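Local coordinates for uncharacterized protein (Pyrococcus furiosus, PDB 4XLZ), which probably removes an acetyl group from N,N'-diacetylchitobiose as a metal-dependent deacetylase of carbohydrate esterase family CE-14, at residues F137-W142 and L189-K194; I46-T51 and E248-M253; E38-D43 and E146-H151; N26-A31 and P195-D200. All blocks are in the same frame, centred on the assembly; numbering follows the deposited sequence. Where two conformers were deposited one is given.

In the fold
The chain folds round a parallel five-stranded sheet. Contact 1 joins strands 135-139 and 186-190, the latter an outermost strand of that sheet. Contact 3, about 11 Å away between centres, lies past the ends of strands 33-38 and 135-139 and holds the cadmium site of His40, Asp43 and His151. Contact 2, which touches contact 1 (centres about 8 Å apart), sets helix 43-57 against strand 247-250, whose antiparallel neighbour 197-200 enters contact 4. Contacts 3 and 4, centres about 22 Å apart, lie on opposite sides of the chain's centre. Along the chain the first segments run 4, 3, 2, 1 and the second segments 3, 1, 4, 2, so contacts 1 and 3 interleave, and Tyr191 carries contact 1 to the metal ligand Asp43.

Contact 1. Residues F137-W142 and L189-K194; sequences FAPDPW and LYYTHK. With CD (cadmium ion), chain J.
Asp140 sits where strand 135-139 ends, and its side chain crosses to the loop that follows strand 186-190. Its CB lies 3.9 Å from Leu189 CB and 3.6 Å from Tyr191 O. CG swings anti to the backbone N (chi1 179°), which carries the carboxylate to Thr192. There OD1 accepts from Thr192 OG1 at 2.7 Å through its anti lone pair, and also from a water that links it to His193 N. OD2 turns back to take Trp142 N at 2.9 Å from above the carboxylate plane, closing an Asx turn. The backbones themselves pair as Tyr190 N to Ala138 O and Asp140 N to Tyr190 O, both 2.9 Å. The Tyr190 ring runs alongside Pro139, and its OH bonds Ile37 O. Past Thr192, His193 NE2 and Asp265 of a neighbouring subunit bind a cadmium ion. Two parallel strands whose C-terminal ends open into loops toward the site of Asp43, which Tyr191 OH hydrogen-bonds, are typical of a Rossmann-like alpha/beta fold.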
loop_
_atom_site.group_PDB
_atom_site.type_symbol
_atom_site.label_atom_id
_atom_site.label_comp_id
_atom_site.label_asym_id
_atom_site.label_seq_id
_atom_site.Cartn_x
_atom_site.Cartn_y
_atom_site.Cartn_z
ATOM N N PHE A 137 -27.828 7.563 -2.894
ATOM C CA PHE A 137 -27.376 8.831 -3.460
ATOM C C PHE A 137 -25.876 9.009 -3.102
ATOM O O PHE A 137 -25.456 8.706 -1.985
ATOM C CB PHE A 137 -28.127 10.007 -2.808
ATOM C CG PHE A 137 -29.613 10.061 -3.167
ATOM C CD1 PHE A 137 -30.503 9.273 -2.473
ATOM C CD2 PHE A 137 -30.064 10.926 -4.159
ATOM C CE1 PHE A 137 -31.920 9.309 -2.840
ATOM C CE2 PHE A 137 -31.425 10.973 -4.522
ATOM C CZ PHE A 137 -32.376 10.171 -3.837
ATOM N N ALA A 138 -25.126 9.543 -4.056
ATOM C CA ALA A 138 -23.688 9.809 -3.807
ATOM C C ALA A 138 -23.224 10.921 -4.756
ATOM O O ALA A 138 -23.907 11.184 -5.778
ATOM C CB ALA A 138 -22.875 8.496 -4.109
ATOM N N PRO A 139 -22.046 11.520 -4.501
ATOM C CA PRO A 139 -21.517 12.492 -5.490
ATOM C C PRO A 139 -21.203 11.894 -6.832
ATOM O O PRO A 139 -20.783 10.726 -6.869
ATOM C CB PRO A 139 -20.201 13.017 -4.846
ATOM C CG PRO A 139 -20.430 12.754 -3.311
ATOM C CD PRO A 139 -21.202 11.412 -3.300
ATOM N N ASP A 140 -21.336 12.658 -7.893
ATOM C CA ASP A 140 -20.930 12.200 -9.223
ATOM C C ASP A 140 -19.401 12.295 -9.288
ATOM O O ASP A 140 -18.847 13.396 -9.304
ATOM C CB ASP A 140 -21.586 13.201 -10.206
ATOM C CG ASP A 140 -21.256 12.895 -11.645
ATOM O OD1 ASP A 140 -21.956 13.459 -12.569
ATOM O OD2 ASP A 140 -20.312 12.114 -11.931
ATOM N N PRO A 141 -18.708 11.149 -9.387
ATOM C CA PRO A 141 -17.217 11.260 -9.360
ATOM C C PRO A 141 -16.652 11.764 -10.665
ATOM O O PRO A 141 -15.450 12.073 -10.617
ATOM C CB PRO A 141 -16.842 9.723 -9.136
ATOM C CG PRO A 141 -17.984 8.960 -9.895
ATOM C CD PRO A 141 -19.280 9.775 -9.509
ATOM N N TRP A 142 -17.457 11.946 -11.644
ATOM C CA TRP A 142 -16.957 12.505 -12.925
ATOM C C TRP A 142 -17.243 14.003 -12.996
ATOM O O TRP A 142 -17.031 14.614 -14.095
ATOM C CB TRP A 142 -17.678 11.855 -14.089
ATOM C CG TRP A 142 -17.307 10.349 -14.133
ATOM C CD1 TRP A 142 -16.111 9.809 -14.551
ATOM C CD2 TRP A 142 -18.156 9.277 -13.693
ATOM N NE1 TRP A 142 -16.177 8.410 -14.407
ATOM C CE2 TRP A 142 -17.424 8.069 -13.899
ATOM C CE3 TRP A 142 -19.477 9.224 -13.250
ATOM C CZ2 TRP A 142 -17.981 6.796 -13.608
ATOM C CZ3 TRP A 142 -20.020 7.961 -12.875
ATOM C CH2 TRP A 142 -19.261 6.784 -13.095
ATOM N N LEU A 189 -26.895 10.405 -8.627
ATOM C CA LEU A 189 -25.611 11.119 -8.348
ATOM C C LEU A 189 -25.961 12.603 -8.188
ATOM O O LEU A 189 -26.543 13.217 -9.101
ATOM C CB LEU A 189 -24.634 10.941 -9.506
ATOM C CG LEU A 189 -24.353 9.409 -9.684
ATOM C CD1 LEU A 189 -23.392 9.412 -10.896
ATOM C CD2 LEU A 189 -23.701 8.793 -8.450
ATOM N N TYR A 190 -25.542 13.157 -7.058
ATOM C CA TYR A 190 -25.680 14.636 -6.873
ATOM C C TYR A 190 -24.324 15.291 -7.077
ATOM O O TYR A 190 -23.358 14.640 -7.424
ATOM C CB TYR A 190 -26.302 14.961 -5.510
ATOM C CG TYR A 190 -25.524 14.532 -4.219
ATOM C CD1 TYR A 190 -25.656 13.202 -3.652
ATOM C CD2 TYR A 190 -24.621 15.415 -3.628
ATOM C CE1 TYR A 190 -24.938 12.924 -2.520
ATOM C CE2 TYR A 190 -23.913 15.061 -2.461
ATOM C CZ TYR A 190 -24.054 13.786 -1.957
ATOM O OH TYR A 190 -23.339 13.530 -0.795
ATOM N N TYR A 191 -24.235 16.617 -6.891
ATOM C CA TYR A 191 -23.017 17.337 -7.221
ATOM C C TYR A 191 -22.623 17.048 -8.692
ATOM O O TYR A 191 -21.452 16.628 -8.970
ATOM C CB TYR A 191 -21.849 17.047 -6.264
ATOM C CG TYR A 191 -21.856 17.621 -4.852
ATOM C CD1 TYR A 191 -22.413 18.897 -4.587
ATOM C CD2 TYR A 191 -21.271 16.900 -3.801
ATOM C CE1 TYR A 191 -22.351 19.413 -3.316
ATOM C CE2 TYR A 191 -21.192 17.418 -2.474
ATOM C CZ TYR A 191 -21.771 18.690 -2.272
ATOM O OH TYR A 191 -21.562 19.197 -1.056
ATOM N N THR A 192 -23.608 17.206 -9.608
ATOM C CA THR A 192 -23.400 16.760 -11.006
ATOM C C THR A 192 -23.505 17.890 -11.989
ATOM O O THR A 192 -24.383 18.797 -11.816
ATOM C CB THR A 192 -24.369 15.637 -11.313
ATOM O OG1 THR A 192 -24.060 15.125 -12.630
ATOM C CG2 THR A 192 -25.887 16.044 -11.282
ATOM N N HIS A 193 -22.603 17.883 -12.950
ATOM C CA HIS A 193 -22.686 18.812 -14.130
ATOM C C HIS A 193 -23.698 18.264 -15.189
ATOM O O HIS A 193 -24.028 19.029 -16.132
ATOM C CB HIS A 193 -21.256 18.984 -14.692
ATOM C CG HIS A 193 -21.129 19.752 -15.989
ATOM N ND1 HIS A 193 -20.581 19.180 -17.107
ATOM C CD2 HIS A 193 -21.399 21.048 -16.326
ATOM C CE1 HIS A 193 -20.552 20.062 -18.090
ATOM N NE2 HIS A 193 -21.056 21.195 -17.655
ATOM N N LYS A 194 -24.075 16.980 -15.090
ATOM C CA LYS A 194 -24.926 16.399 -16.151
ATOM C C LYS A 194 -26.200 15.846 -15.533
ATOM O O LYS A 194 -26.526 14.642 -15.609
ATOM C CB LYS A 194 -24.157 15.282 -16.928
ATOM C CG LYS A 194 -23.001 15.858 -17.805
ATOM C CD LYS A 194 -23.577 16.607 -19.033
ATOM C CE LYS A 194 -22.454 17.178 -19.931
ATOM N NZ LYS A 194 -23.167 17.935 -20.988
HETATM CD CD CD J . -20.992 23.045 -18.907
HETATM O O HOH W 1 -19.496 15.270 -7.483
HETATM O O HOH W 2 -20.775 15.869 -13.345
HETATM O O HOH W 3 -20.453 21.174 -19.988
HETATM O O HOH W 4 -21.244 23.559 -21.110
HETATM O O HOH W 5 -22.564 24.326 -17.583
#

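Contact 2. Residues I46-T51 and E248-M253; sequences IGMGGT and EGFRVM
Glu248 and Thr51 meet where strand 247-250 crosses helix 43-57, an alpha/beta packing in which a strand carboxylate takes up helix N-H groups. The short segments cross at 105°, their axes 7.9 Å apart. The helix is kinked here: the backbone N atoms of Gly50 and Thr51 make no bond to the preceding turn, and the carboxylate supplies the acceptors instead. The Glu248 chain, extended beyond CG (chi2 172°), carries it there. OE2 receives Gly50 N at 2.9 Å, OE1 receives Thr51 N at 2.8 Å, both on the syn side and somewhat out of the carboxylate plane. These two bonds and a third from the Thr51 hydroxyl fix the group's rotation, and Lys208 adds a salt bridge to OE2, which probably stabilises the charge of this buried acid. Phe250 presents its ring edge to the helix: CZ lies 3.7 Å from Met48 CB. The SE of Met48, a selenomethionine introduced in this derivative, stands at that edge, 5.4 Å from the Phe250 centroid, a Met-aromatic contact. The looser side is partly exposed Gly47, whose O is 4.0 Å from Glu248 CG. Residues 251-253 leave the helix but stay buried, Arg251 and Met253 against Tyr145 of a second subunit. Shortest of the three bonds from the helix, Thr51 OG1 donates to Glu248 OE1 at 2.7 Å, nearly in line with the C-O bond.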
loop_
_atom_site.group_PDB
_atom_site.type_symbol
_atom_site.label_atom_id
_atom_site.label_comp_id
_atom_site.label_asym_id
_atom_site.label_seq_id
_atom_site.Cartn_x
_atom_site.Cartn_y
_atom_site.Cartn_z
ATOM N N ILE A 46 -25.643 20.100 1.757
ATOM C CA ILE A 46 -25.295 21.030 0.611
ATOM C C ILE A 46 -25.750 20.503 -0.687
ATOM O O ILE A 46 -26.357 21.229 -1.523
ATOM C CB ILE A 46 -23.814 21.377 0.644
ATOM C CG1 ILE A 46 -23.371 22.075 1.923
ATOM C CG2 ILE A 46 -23.357 22.112 -0.687
ATOM C CD1 ILE A 46 -21.846 22.106 2.137
ATOM N N GLY A 47 -25.445 19.216 -0.967
ATOM C CA GLY A 47 -25.784 18.710 -2.301
ATOM C C GLY A 47 -27.263 18.475 -2.537
ATOM O O GLY A 47 -27.756 18.591 -3.671
HETATM N N MSE A 48 -28.014 18.085 -1.472
HETATM C CA MSE A 48 -29.363 17.599 -1.711
HETATM C C MSE A 48 -30.293 17.772 -0.531
HETATM O O MSE A 48 -31.214 17.038 -0.387
HETATM C CB MSE A 48 -29.421 16.102 -2.233
HETATM C CG MSE A 48 -28.716 15.106 -1.276
HETATM SE SE MSE A 48 -28.975 13.296 -1.856
HETATM C CE MSE A 48 -30.914 13.198 -1.797
ATOM N N GLY A 49 -29.971 18.748 0.312
ATOM C CA GLY A 49 -30.774 18.952 1.539
ATOM C C GLY A 49 -32.297 19.192 1.260
ATOM O O GLY A 49 -33.143 18.642 1.997
ATOM N N GLY A 50 -32.625 19.961 0.229
ATOM C CA GLY A 50 -34.072 20.082 -0.111
ATOM C C GLY A 50 -34.795 18.832 -0.451
ATOM O O GLY A 50 -35.904 18.511 0.026
ATOM N N THR A 51 -34.129 17.944 -1.269
ATOM C CA THR A 51 -34.676 16.706 -1.575
ATOM C C THR A 51 -34.767 15.722 -0.390
ATOM O O THR A 51 -35.709 14.999 -0.326
ATOM C CB THR A 51 -33.846 16.059 -2.761
ATOM O OG1 THR A 51 -33.848 16.951 -3.883
ATOM C CG2 THR A 51 -34.341 14.698 -3.179
ATOM N N GLU A 248 -32.551 21.145 -7.242
ATOM C CA GLU A 248 -31.392 20.211 -6.997
ATOM C C GLU A 248 -31.357 19.175 -8.117
ATOM O O GLU A 248 -32.348 18.597 -8.479
ATOM C CB GLU A 248 -31.591 19.487 -5.657
ATOM C CG GLU A 248 -31.227 20.445 -4.498
ATOM C CD GLU A 248 -31.563 19.896 -3.105
ATOM O OE1 GLU A 248 -32.142 18.837 -3.027
ATOM O OE2 GLU A 248 -31.180 20.615 -2.143
ATOM N N GLY A 249 -30.131 19.008 -8.670
ATOM C CA GLY A 249 -30.018 18.111 -9.781
ATOM C C GLY A 249 -29.383 16.742 -9.438
ATOM O O GLY A 249 -28.498 16.682 -8.551
ATOM N N PHE A 250 -29.837 15.761 -10.204
ATOM C CA PHE A 250 -29.357 14.365 -9.981
ATOM C C PHE A 250 -29.164 13.796 -11.360
ATOM O O PHE A 250 -29.884 14.025 -12.341
ATOM C CB PHE A 250 -30.437 13.554 -9.263
ATOM C CG PHE A 250 -30.719 14.085 -7.915
ATOM C CD1 PHE A 250 -29.954 13.756 -6.785
ATOM C CD2 PHE A 250 -31.825 15.010 -7.737
ATOM C CE1 PHE A 250 -30.153 14.336 -5.540
ATOM C CE2 PHE A 250 -32.001 15.593 -6.480
ATOM C CZ PHE A 250 -31.213 15.256 -5.343
ATOM N N ARG A 251 -28.160 12.877 -11.428
ATOM C CA ARG A 251 -28.018 12.082 -12.617
ATOM C C ARG A 251 -28.359 10.632 -12.275
ATOM O O ARG A 251 -27.881 10.043 -11.342
ATOM C CB ARG A 251 -26.562 12.104 -13.180
ATOM C CG ARG A 251 -26.473 11.334 -14.489
ATOM C CD ARG A 251 -25.115 11.503 -15.127
ATOM N NE ARG A 251 -25.092 10.757 -16.401
ATOM C CZ ARG A 251 -25.631 11.214 -17.520
ATOM N NH1 ARG A 251 -26.205 12.442 -17.560
ATOM N NH2 ARG A 251 -25.525 10.437 -18.651
ATOM N N VAL A 252 -29.321 10.151 -13.068
ATOM C CA VAL A 252 -29.804 8.765 -12.911
ATOM C C VAL A 252 -29.659 8.054 -14.219
ATOM O O VAL A 252 -29.918 8.642 -15.297
ATOM C CB VAL A 252 -31.312 8.704 -12.426
ATOM C CG1 VAL A 252 -31.797 7.266 -12.249
ATOM C CG2 VAL A 252 -31.535 9.534 -11.118
HETATM N N MSE A 253 -29.161 6.810 -14.218
HETATM C CA MSE A 253 -29.013 6.064 -15.460
HETATM C C MSE A 253 -29.369 4.584 -15.133
HETATM O O MSE A 253 -29.334 4.138 -13.982
HETATM C CB MSE A 253 -27.515 5.988 -15.904
HETATM C CG MSE A 253 -26.872 7.381 -16.148
HETATM SE SE MSE A 253 -25.176 7.245 -17.025
HETATM C CE MSE A 253 -24.233 6.408 -15.440
#

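Contact 3. Residues E38-D43 and E146-H151; sequences EPHPDD and ESHPDH. With CD (cadmium ion), chain G.
Asp150 OD1 takes two donors: His40 NE2 at 2.9 Å, meeting the anti lone pair with the carboxylate oxygen 20° out of the imidazole plane, and the backbone N of Thr112. This second-shell bond, with the metal bond of ND1 to cadmium (2.3 Å), would hold the His40 ring in its rotation; a chi1 of -56°, with CG beside the backbone N, brings the ring between the ion and Asp150. Asp43 grips the ion unevenly, OD2 at 2.3 Å and OD1 at 2.6 Å; OD2 also accepts from His40 N, and Tyr191 OH reaches OD1. His151 NE2 completes the protein ligands at 2.3 Å. The sequences His-Pro-Asp-Asp and His-Pro-Asp-His carry the two His and one Asp metal triad of the GlcNAc-PI de-N-acetylase family. His148 is the N-cap of helix 149-164, its ND1 accepting from Asp150 N at 3.1 Å, and one face of its ring rests against His40 CE1. Pro39 CG lies over the face of the His151 ring, 3.7 Å from its centroid, in a CH-pi contact. A water stands 2.6 Å from the cadmium.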
loop_
_atom_site.group_PDB
_atom_site.type_symbol
_atom_site.label_atom_id
_atom_site.label_comp_id
_atom_site.label_asym_id
_atom_site.label_seq_id
_atom_site.Cartn_x
_atom_site.Cartn_y
_atom_site.Cartn_z
ATOM N N GLU A 38 -22.220 10.782 1.937
ATOM C CA GLU A 38 -21.497 12.088 1.902
ATOM C C GLU A 38 -20.062 11.872 2.223
ATOM O O GLU A 38 -19.695 11.184 3.168
ATOM C CB GLU A 38 -22.075 13.174 2.860
ATOM C CG GLU A 38 -22.271 12.615 4.308
ATOM C CD GLU A 38 -22.893 13.657 5.248
ATOM O OE1 GLU A 38 -23.242 14.740 4.781
ATOM O OE2 GLU A 38 -22.887 13.432 6.509
ATOM N N PRO A 39 -19.203 12.597 1.544
ATOM C CA PRO A 39 -17.753 12.500 1.873
ATOM C C PRO A 39 -17.395 13.076 3.218
ATOM O O PRO A 39 -16.613 12.465 3.972
ATOM C CB PRO A 39 -17.061 13.326 0.714
ATOM C CG PRO A 39 -18.006 13.238 -0.469
ATOM C CD PRO A 39 -19.495 13.210 0.202
ATOM N N HIS A 40 -18.026 14.278 3.538
ATOM C CA HIS A 40 -17.748 14.970 4.806
ATOM C C HIS A 40 -19.101 15.359 5.416
ATOM O O HIS A 40 -20.101 15.374 4.726
ATOM C CB HIS A 40 -17.005 16.319 4.460
ATOM C CG HIS A 40 -15.772 16.073 3.669
ATOM N ND1 HIS A 40 -15.659 16.597 2.379
ATOM C CD2 HIS A 40 -14.593 15.488 3.995
ATOM C CE1 HIS A 40 -14.440 16.276 1.928
ATOM N NE2 HIS A 40 -13.774 15.608 2.883
ATOM N N PRO A 41 -19.041 15.642 6.745
ATOM C CA PRO A 41 -20.284 16.137 7.400
ATOM C C PRO A 41 -20.631 17.549 6.699
ATOM O O PRO A 41 -19.785 18.421 6.542
ATOM C CB PRO A 41 -19.800 16.451 8.839
ATOM C CG PRO A 41 -18.596 15.526 9.032
ATOM C CD PRO A 41 -17.903 15.619 7.657
ATOM N N ASP A 42 -21.808 17.553 6.193
ATOM C CA ASP A 42 -22.458 18.677 5.508
ATOM C C ASP A 42 -22.666 18.480 4.055
ATOM O O ASP A 42 -23.462 19.169 3.460
ATOM C CB ASP A 42 -21.892 20.076 5.783
ATOM C CG ASP A 42 -20.560 20.413 5.046
ATOM O OD1 ASP A 42 -20.240 19.802 3.996
ATOM O OD2 ASP A 42 -19.820 21.377 5.483
ATOM N N ASP A 43 -22.047 17.413 3.466
ATOM C CA ASP A 43 -22.299 17.346 2.035
ATOM C C ASP A 43 -23.698 16.890 1.587
ATOM O O ASP A 43 -24.176 17.288 0.524
ATOM C CB ASP A 43 -21.274 16.303 1.331
ATOM C CG ASP A 43 -19.912 16.859 1.203
ATOM O OD1 ASP A 43 -19.789 18.011 0.575
ATOM O OD2 ASP A 43 -18.909 16.338 1.738
ATOM N N GLU A 146 -13.348 18.519 -10.260
ATOM C CA GLU A 146 -13.433 18.159 -8.850
ATOM C C GLU A 146 -12.064 17.794 -8.330
ATOM O O GLU A 146 -11.509 16.768 -8.787
ATOM C CB GLU A 146 -14.431 17.035 -8.623
ATOM C CG GLU A 146 -14.487 16.595 -7.160
ATOM C CD GLU A 146 -14.733 17.780 -6.176
ATOM O OE1 GLU A 146 -15.888 18.283 -6.307
ATOM O OE2 GLU A 146 -13.819 18.087 -5.399
ATOM N N SER A 147 -11.516 18.541 -7.402
ATOM C CA SER A 147 -10.130 18.415 -6.985
ATOM C C SER A 147 -9.975 17.727 -5.601
ATOM O O SER A 147 -8.831 17.599 -5.120
ATOM C CB SER A 147 -9.480 19.762 -6.902
ATOM O OG SER A 147 -9.500 20.256 -8.300
ATOM N N HIS A 148 -11.127 17.342 -4.969
ATOM C CA HIS A 148 -10.966 16.759 -3.601
ATOM C C HIS A 148 -11.041 15.199 -3.771
ATOM O O HIS A 148 -12.073 14.651 -4.168
ATOM C CB HIS A 148 -12.167 17.219 -2.719
ATOM C CG HIS A 148 -11.816 17.083 -1.257
ATOM N ND1 HIS A 148 -11.230 15.938 -0.720
ATOM C CD2 HIS A 148 -11.868 17.990 -0.249
ATOM C CE1 HIS A 148 -10.948 16.142 0.558
ATOM N NE2 HIS A 148 -11.324 17.412 0.871
ATOM N N PRO A 149 -9.939 14.568 -3.404
ATOM C CA PRO A 149 -9.900 13.057 -3.626
ATOM C C PRO A 149 -10.996 12.394 -2.765
ATOM O O PRO A 149 -11.556 11.375 -3.167
ATOM C CB PRO A 149 -8.516 12.647 -3.108
ATOM C CG PRO A 149 -8.048 13.773 -2.192
ATOM C CD PRO A 149 -8.649 15.073 -2.863
ATOM N N ASP A 150 -11.379 12.988 -1.582
ATOM C CA ASP A 150 -12.428 12.308 -0.808
ATOM C C ASP A 150 -13.730 12.336 -1.613
ATOM O O ASP A 150 -14.583 11.462 -1.456
ATOM C CB ASP A 150 -12.721 13.052 0.539
ATOM C CG ASP A 150 -11.598 12.982 1.544
ATOM O OD1 ASP A 150 -11.612 13.755 2.536
ATOM O OD2 ASP A 150 -10.614 12.167 1.429
ATOM N N HIS A 151 -14.015 13.425 -2.360
ATOM C CA HIS A 151 -15.265 13.438 -3.126
ATOM C C HIS A 151 -15.228 12.446 -4.298
ATOM O O HIS A 151 -16.204 11.709 -4.481
ATOM C CB HIS A 151 -15.449 14.895 -3.671
ATOM C CG HIS A 151 -16.113 15.777 -2.645
ATOM N ND1 HIS A 151 -17.250 16.482 -2.959
ATOM C CD2 HIS A 151 -15.860 15.923 -1.318
ATOM C CE1 HIS A 151 -17.651 17.123 -1.818
ATOM N NE2 HIS A 151 -16.786 16.862 -0.852
HETATM CD CD CD G . -17.223 17.828 1.180
HETATM O O HOH W 6 -15.319 19.558 0.936
#

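Contact 4. Residues N26-A31 and P195-D200; sequences NPFEDA and PNYIVD
Tyr197 reaches from strand 197-200 between Pro27 and Phe28, which belong to a type I turn in the loop leading to strand 33-38, and its ring meets each of them in a different way. Against Pro27 it makes a CH-pi contact: Pro27 CD sits over the centre of one ring face, 3.5 Å from the centroid and 13° off the normal, with Pro27 CG beside it, nearest to Tyr197 CG and CD2. Against Phe28 it makes a T-shaped pair, sending its own edge toward the Phe28 face; the planes stand at 83° and the centroids are 5.2 Å apart. Tyr197 CE2 leads this approach, 3.6 Å from Phe28 CE2. A chi1 of 177° turns the Tyr197 ring opposite its backbone N and out toward the turn. Tyr197 lies in a classic beta bulge, in which it and Asn196 both face Phe250 on the neighbouring antiparallel strand. Val199, two residues on, adds its CG2 to Phe28 CE2 at 4.2 Å. Phe28 is buried and also meets Phe137 and Phe250 edge-to-face, so it ties the turn to the hydrophobic interior, whereas Tyr197 remains partly exposed. The contact has no direct hydrogen bond across it. A single water joins the two sides instead, 2.8 Å from Tyr197 OH and accepting from Phe28 N, also at 2.8 Å.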
loop_
_atom_site.group_PDB
_atom_site.type_symbol
_atom_site.label_atom_id
_atom_site.label_comp_id
_atom_site.label_asym_id
_atom_site.label_seq_id
_atom_site.Cartn_x
_atom_site.Cartn_y
_atom_site.Cartn_z
ATOM N N ASN A 26 -40.464 10.038 -12.470
ATOM C CA ASN A 26 -40.503 10.299 -11.033
ATOM C C ASN A 26 -39.599 9.184 -10.446
ATOM O O ASN A 26 -40.107 8.254 -9.879
ATOM C CB ASN A 26 -41.952 10.199 -10.524
ATOM C CG ASN A 26 -42.317 11.257 -9.398
ATOM O OD1 ASN A 26 -43.112 12.181 -9.686
ATOM N ND2 ASN A 26 -41.777 11.112 -8.119
ATOM N N PRO A 27 -38.270 9.280 -10.656
ATOM C CA PRO A 27 -37.413 8.149 -10.247
ATOM C C PRO A 27 -37.472 7.784 -8.782
ATOM O O PRO A 27 -37.064 6.633 -8.447
ATOM C CB PRO A 27 -36.034 8.535 -10.736
ATOM C CG PRO A 27 -36.064 10.068 -10.771
ATOM C CD PRO A 27 -37.461 10.426 -11.130
ATOM N N PHE A 28 -37.881 8.694 -7.897
ATOM C CA PHE A 28 -37.845 8.405 -6.432
ATOM C C PHE A 28 -39.195 8.041 -5.848
ATOM O O PHE A 28 -39.273 7.757 -4.649
ATOM C CB PHE A 28 -37.291 9.587 -5.621
ATOM C CG PHE A 28 -36.015 10.201 -6.211
ATOM C CD1 PHE A 28 -35.093 9.428 -6.933
ATOM C CD2 PHE A 28 -35.766 11.566 -6.014
ATOM C CE1 PHE A 28 -33.955 10.016 -7.374
ATOM C CE2 PHE A 28 -34.606 12.154 -6.470
ATOM C CZ PHE A 28 -33.725 11.353 -7.187
ATOM N N GLU A 29 -40.205 7.963 -6.730
ATOM C CA GLU A 29 -41.577 7.757 -6.300
ATOM C C GLU A 29 -41.803 6.474 -5.487
ATOM O O GLU A 29 -42.596 6.507 -4.546
ATOM C CB GLU A 29 -42.418 7.754 -7.555
ATOM C CG GLU A 29 -43.737 7.070 -7.438
ATOM C CD GLU A 29 -44.470 7.289 -8.724
ATOM O OE1 GLU A 29 -45.080 8.377 -8.773
ATOM O OE2 GLU A 29 -44.295 6.464 -9.686
ATOM N N ASP A 30 -41.121 5.367 -5.786
ATOM C CA ASP A 30 -41.438 4.159 -5.013
ATOM C C ASP A 30 -40.575 3.921 -3.711
ATOM O O ASP A 30 -40.764 2.921 -3.002
ATOM C CB ASP A 30 -41.396 2.914 -5.923
ATOM C CG ASP A 30 -42.530 2.921 -6.998
ATOM O OD1 ASP A 30 -42.181 2.596 -8.168
ATOM O OD2 ASP A 30 -43.706 3.285 -6.672
ATOM N N ALA A 31 -39.695 4.871 -3.391
ATOM C CA ALA A 31 -38.662 4.608 -2.388
ATOM C C ALA A 31 -39.291 4.610 -1.007
ATOM O O ALA A 31 -40.188 5.473 -0.737
ATOM C CB ALA A 31 -37.633 5.689 -2.447
ATOM N N PRO A 195 -27.001 16.675 -14.845
ATOM C CA PRO A 195 -28.187 16.100 -14.250
ATOM C C PRO A 195 -29.199 15.747 -15.345
ATOM O O PRO A 195 -29.242 16.420 -16.401
ATOM C CB PRO A 195 -28.749 17.305 -13.404
ATOM C CG PRO A 195 -28.285 18.534 -14.223
ATOM C CD PRO A 195 -26.862 18.188 -14.746
ATOM N N ASN A 196 -30.014 14.767 -15.050
ATOM C CA ASN A 196 -31.151 14.421 -15.957
ATOM C C ASN A 196 -32.454 14.370 -15.208
ATOM O O ASN A 196 -33.505 14.006 -15.803
ATOM C CB ASN A 196 -30.912 13.211 -16.842
ATOM C CG ASN A 196 -30.449 12.013 -16.073
ATOM O OD1 ASN A 196 -30.632 11.901 -14.889
ATOM N ND2 ASN A 196 -29.944 11.057 -16.815
ATOM N N TYR A 197 -32.422 14.663 -13.926
ATOM C CA TYR A 197 -33.656 14.779 -13.132
ATOM C C TYR A 197 -33.460 15.917 -12.150
ATOM O O TYR A 197 -32.426 15.944 -11.378
ATOM C CB TYR A 197 -33.920 13.474 -12.393
ATOM C CG TYR A 197 -35.147 13.569 -11.494
ATOM C CD1 TYR A 197 -36.387 13.773 -12.123
ATOM C CD2 TYR A 197 -35.080 13.499 -10.075
ATOM C CE1 TYR A 197 -37.566 13.889 -11.305
ATOM C CE2 TYR A 197 -36.251 13.671 -9.277
ATOM C CZ TYR A 197 -37.445 13.825 -9.930
ATOM O OH TYR A 197 -38.596 13.878 -9.118
ATOM N N ILE A 198 -34.391 16.909 -12.124
ATOM C CA ILE A 198 -34.213 18.056 -11.216
ATOM C C ILE A 198 -35.431 18.140 -10.272
ATOM O O ILE A 198 -36.590 17.953 -10.728
ATOM C CB ILE A 198 -34.259 19.406 -11.993
ATOM C CG1 ILE A 198 -33.375 19.400 -13.183
ATOM C CG2 ILE A 198 -34.093 20.614 -11.018
ATOM C CD1 ILE A 198 -31.931 19.302 -12.770
ATOM N N VAL A 199 -35.160 18.322 -8.985
ATOM C CA VAL A 199 -36.224 18.425 -7.986
ATOM C C VAL A 199 -36.365 19.942 -7.698
ATOM O O VAL A 199 -35.361 20.644 -7.424
ATOM C CB VAL A 199 -35.808 17.732 -6.733
ATOM C CG1 VAL A 199 -36.832 17.959 -5.553
ATOM C CG2 VAL A 199 -35.680 16.182 -7.010
ATOM N N ASP A 200 -37.652 20.429 -7.783
ATOM C CA ASP A 200 -37.847 21.864 -7.424
ATOM C C ASP A 200 -37.808 22.032 -5.921
ATOM O O ASP A 200 -38.591 21.353 -5.226
ATOM C CB ASP A 200 -39.254 22.236 -7.988
ATOM C CG ASP A 200 -39.599 23.700 -7.674
ATOM O OD1 ASP A 200 -38.823 24.438 -7.117
ATOM O OD2 ASP A 200 -40.775 24.046 -8.063
HETATM O O HOH W 7 -39.103 11.256 -8.130
#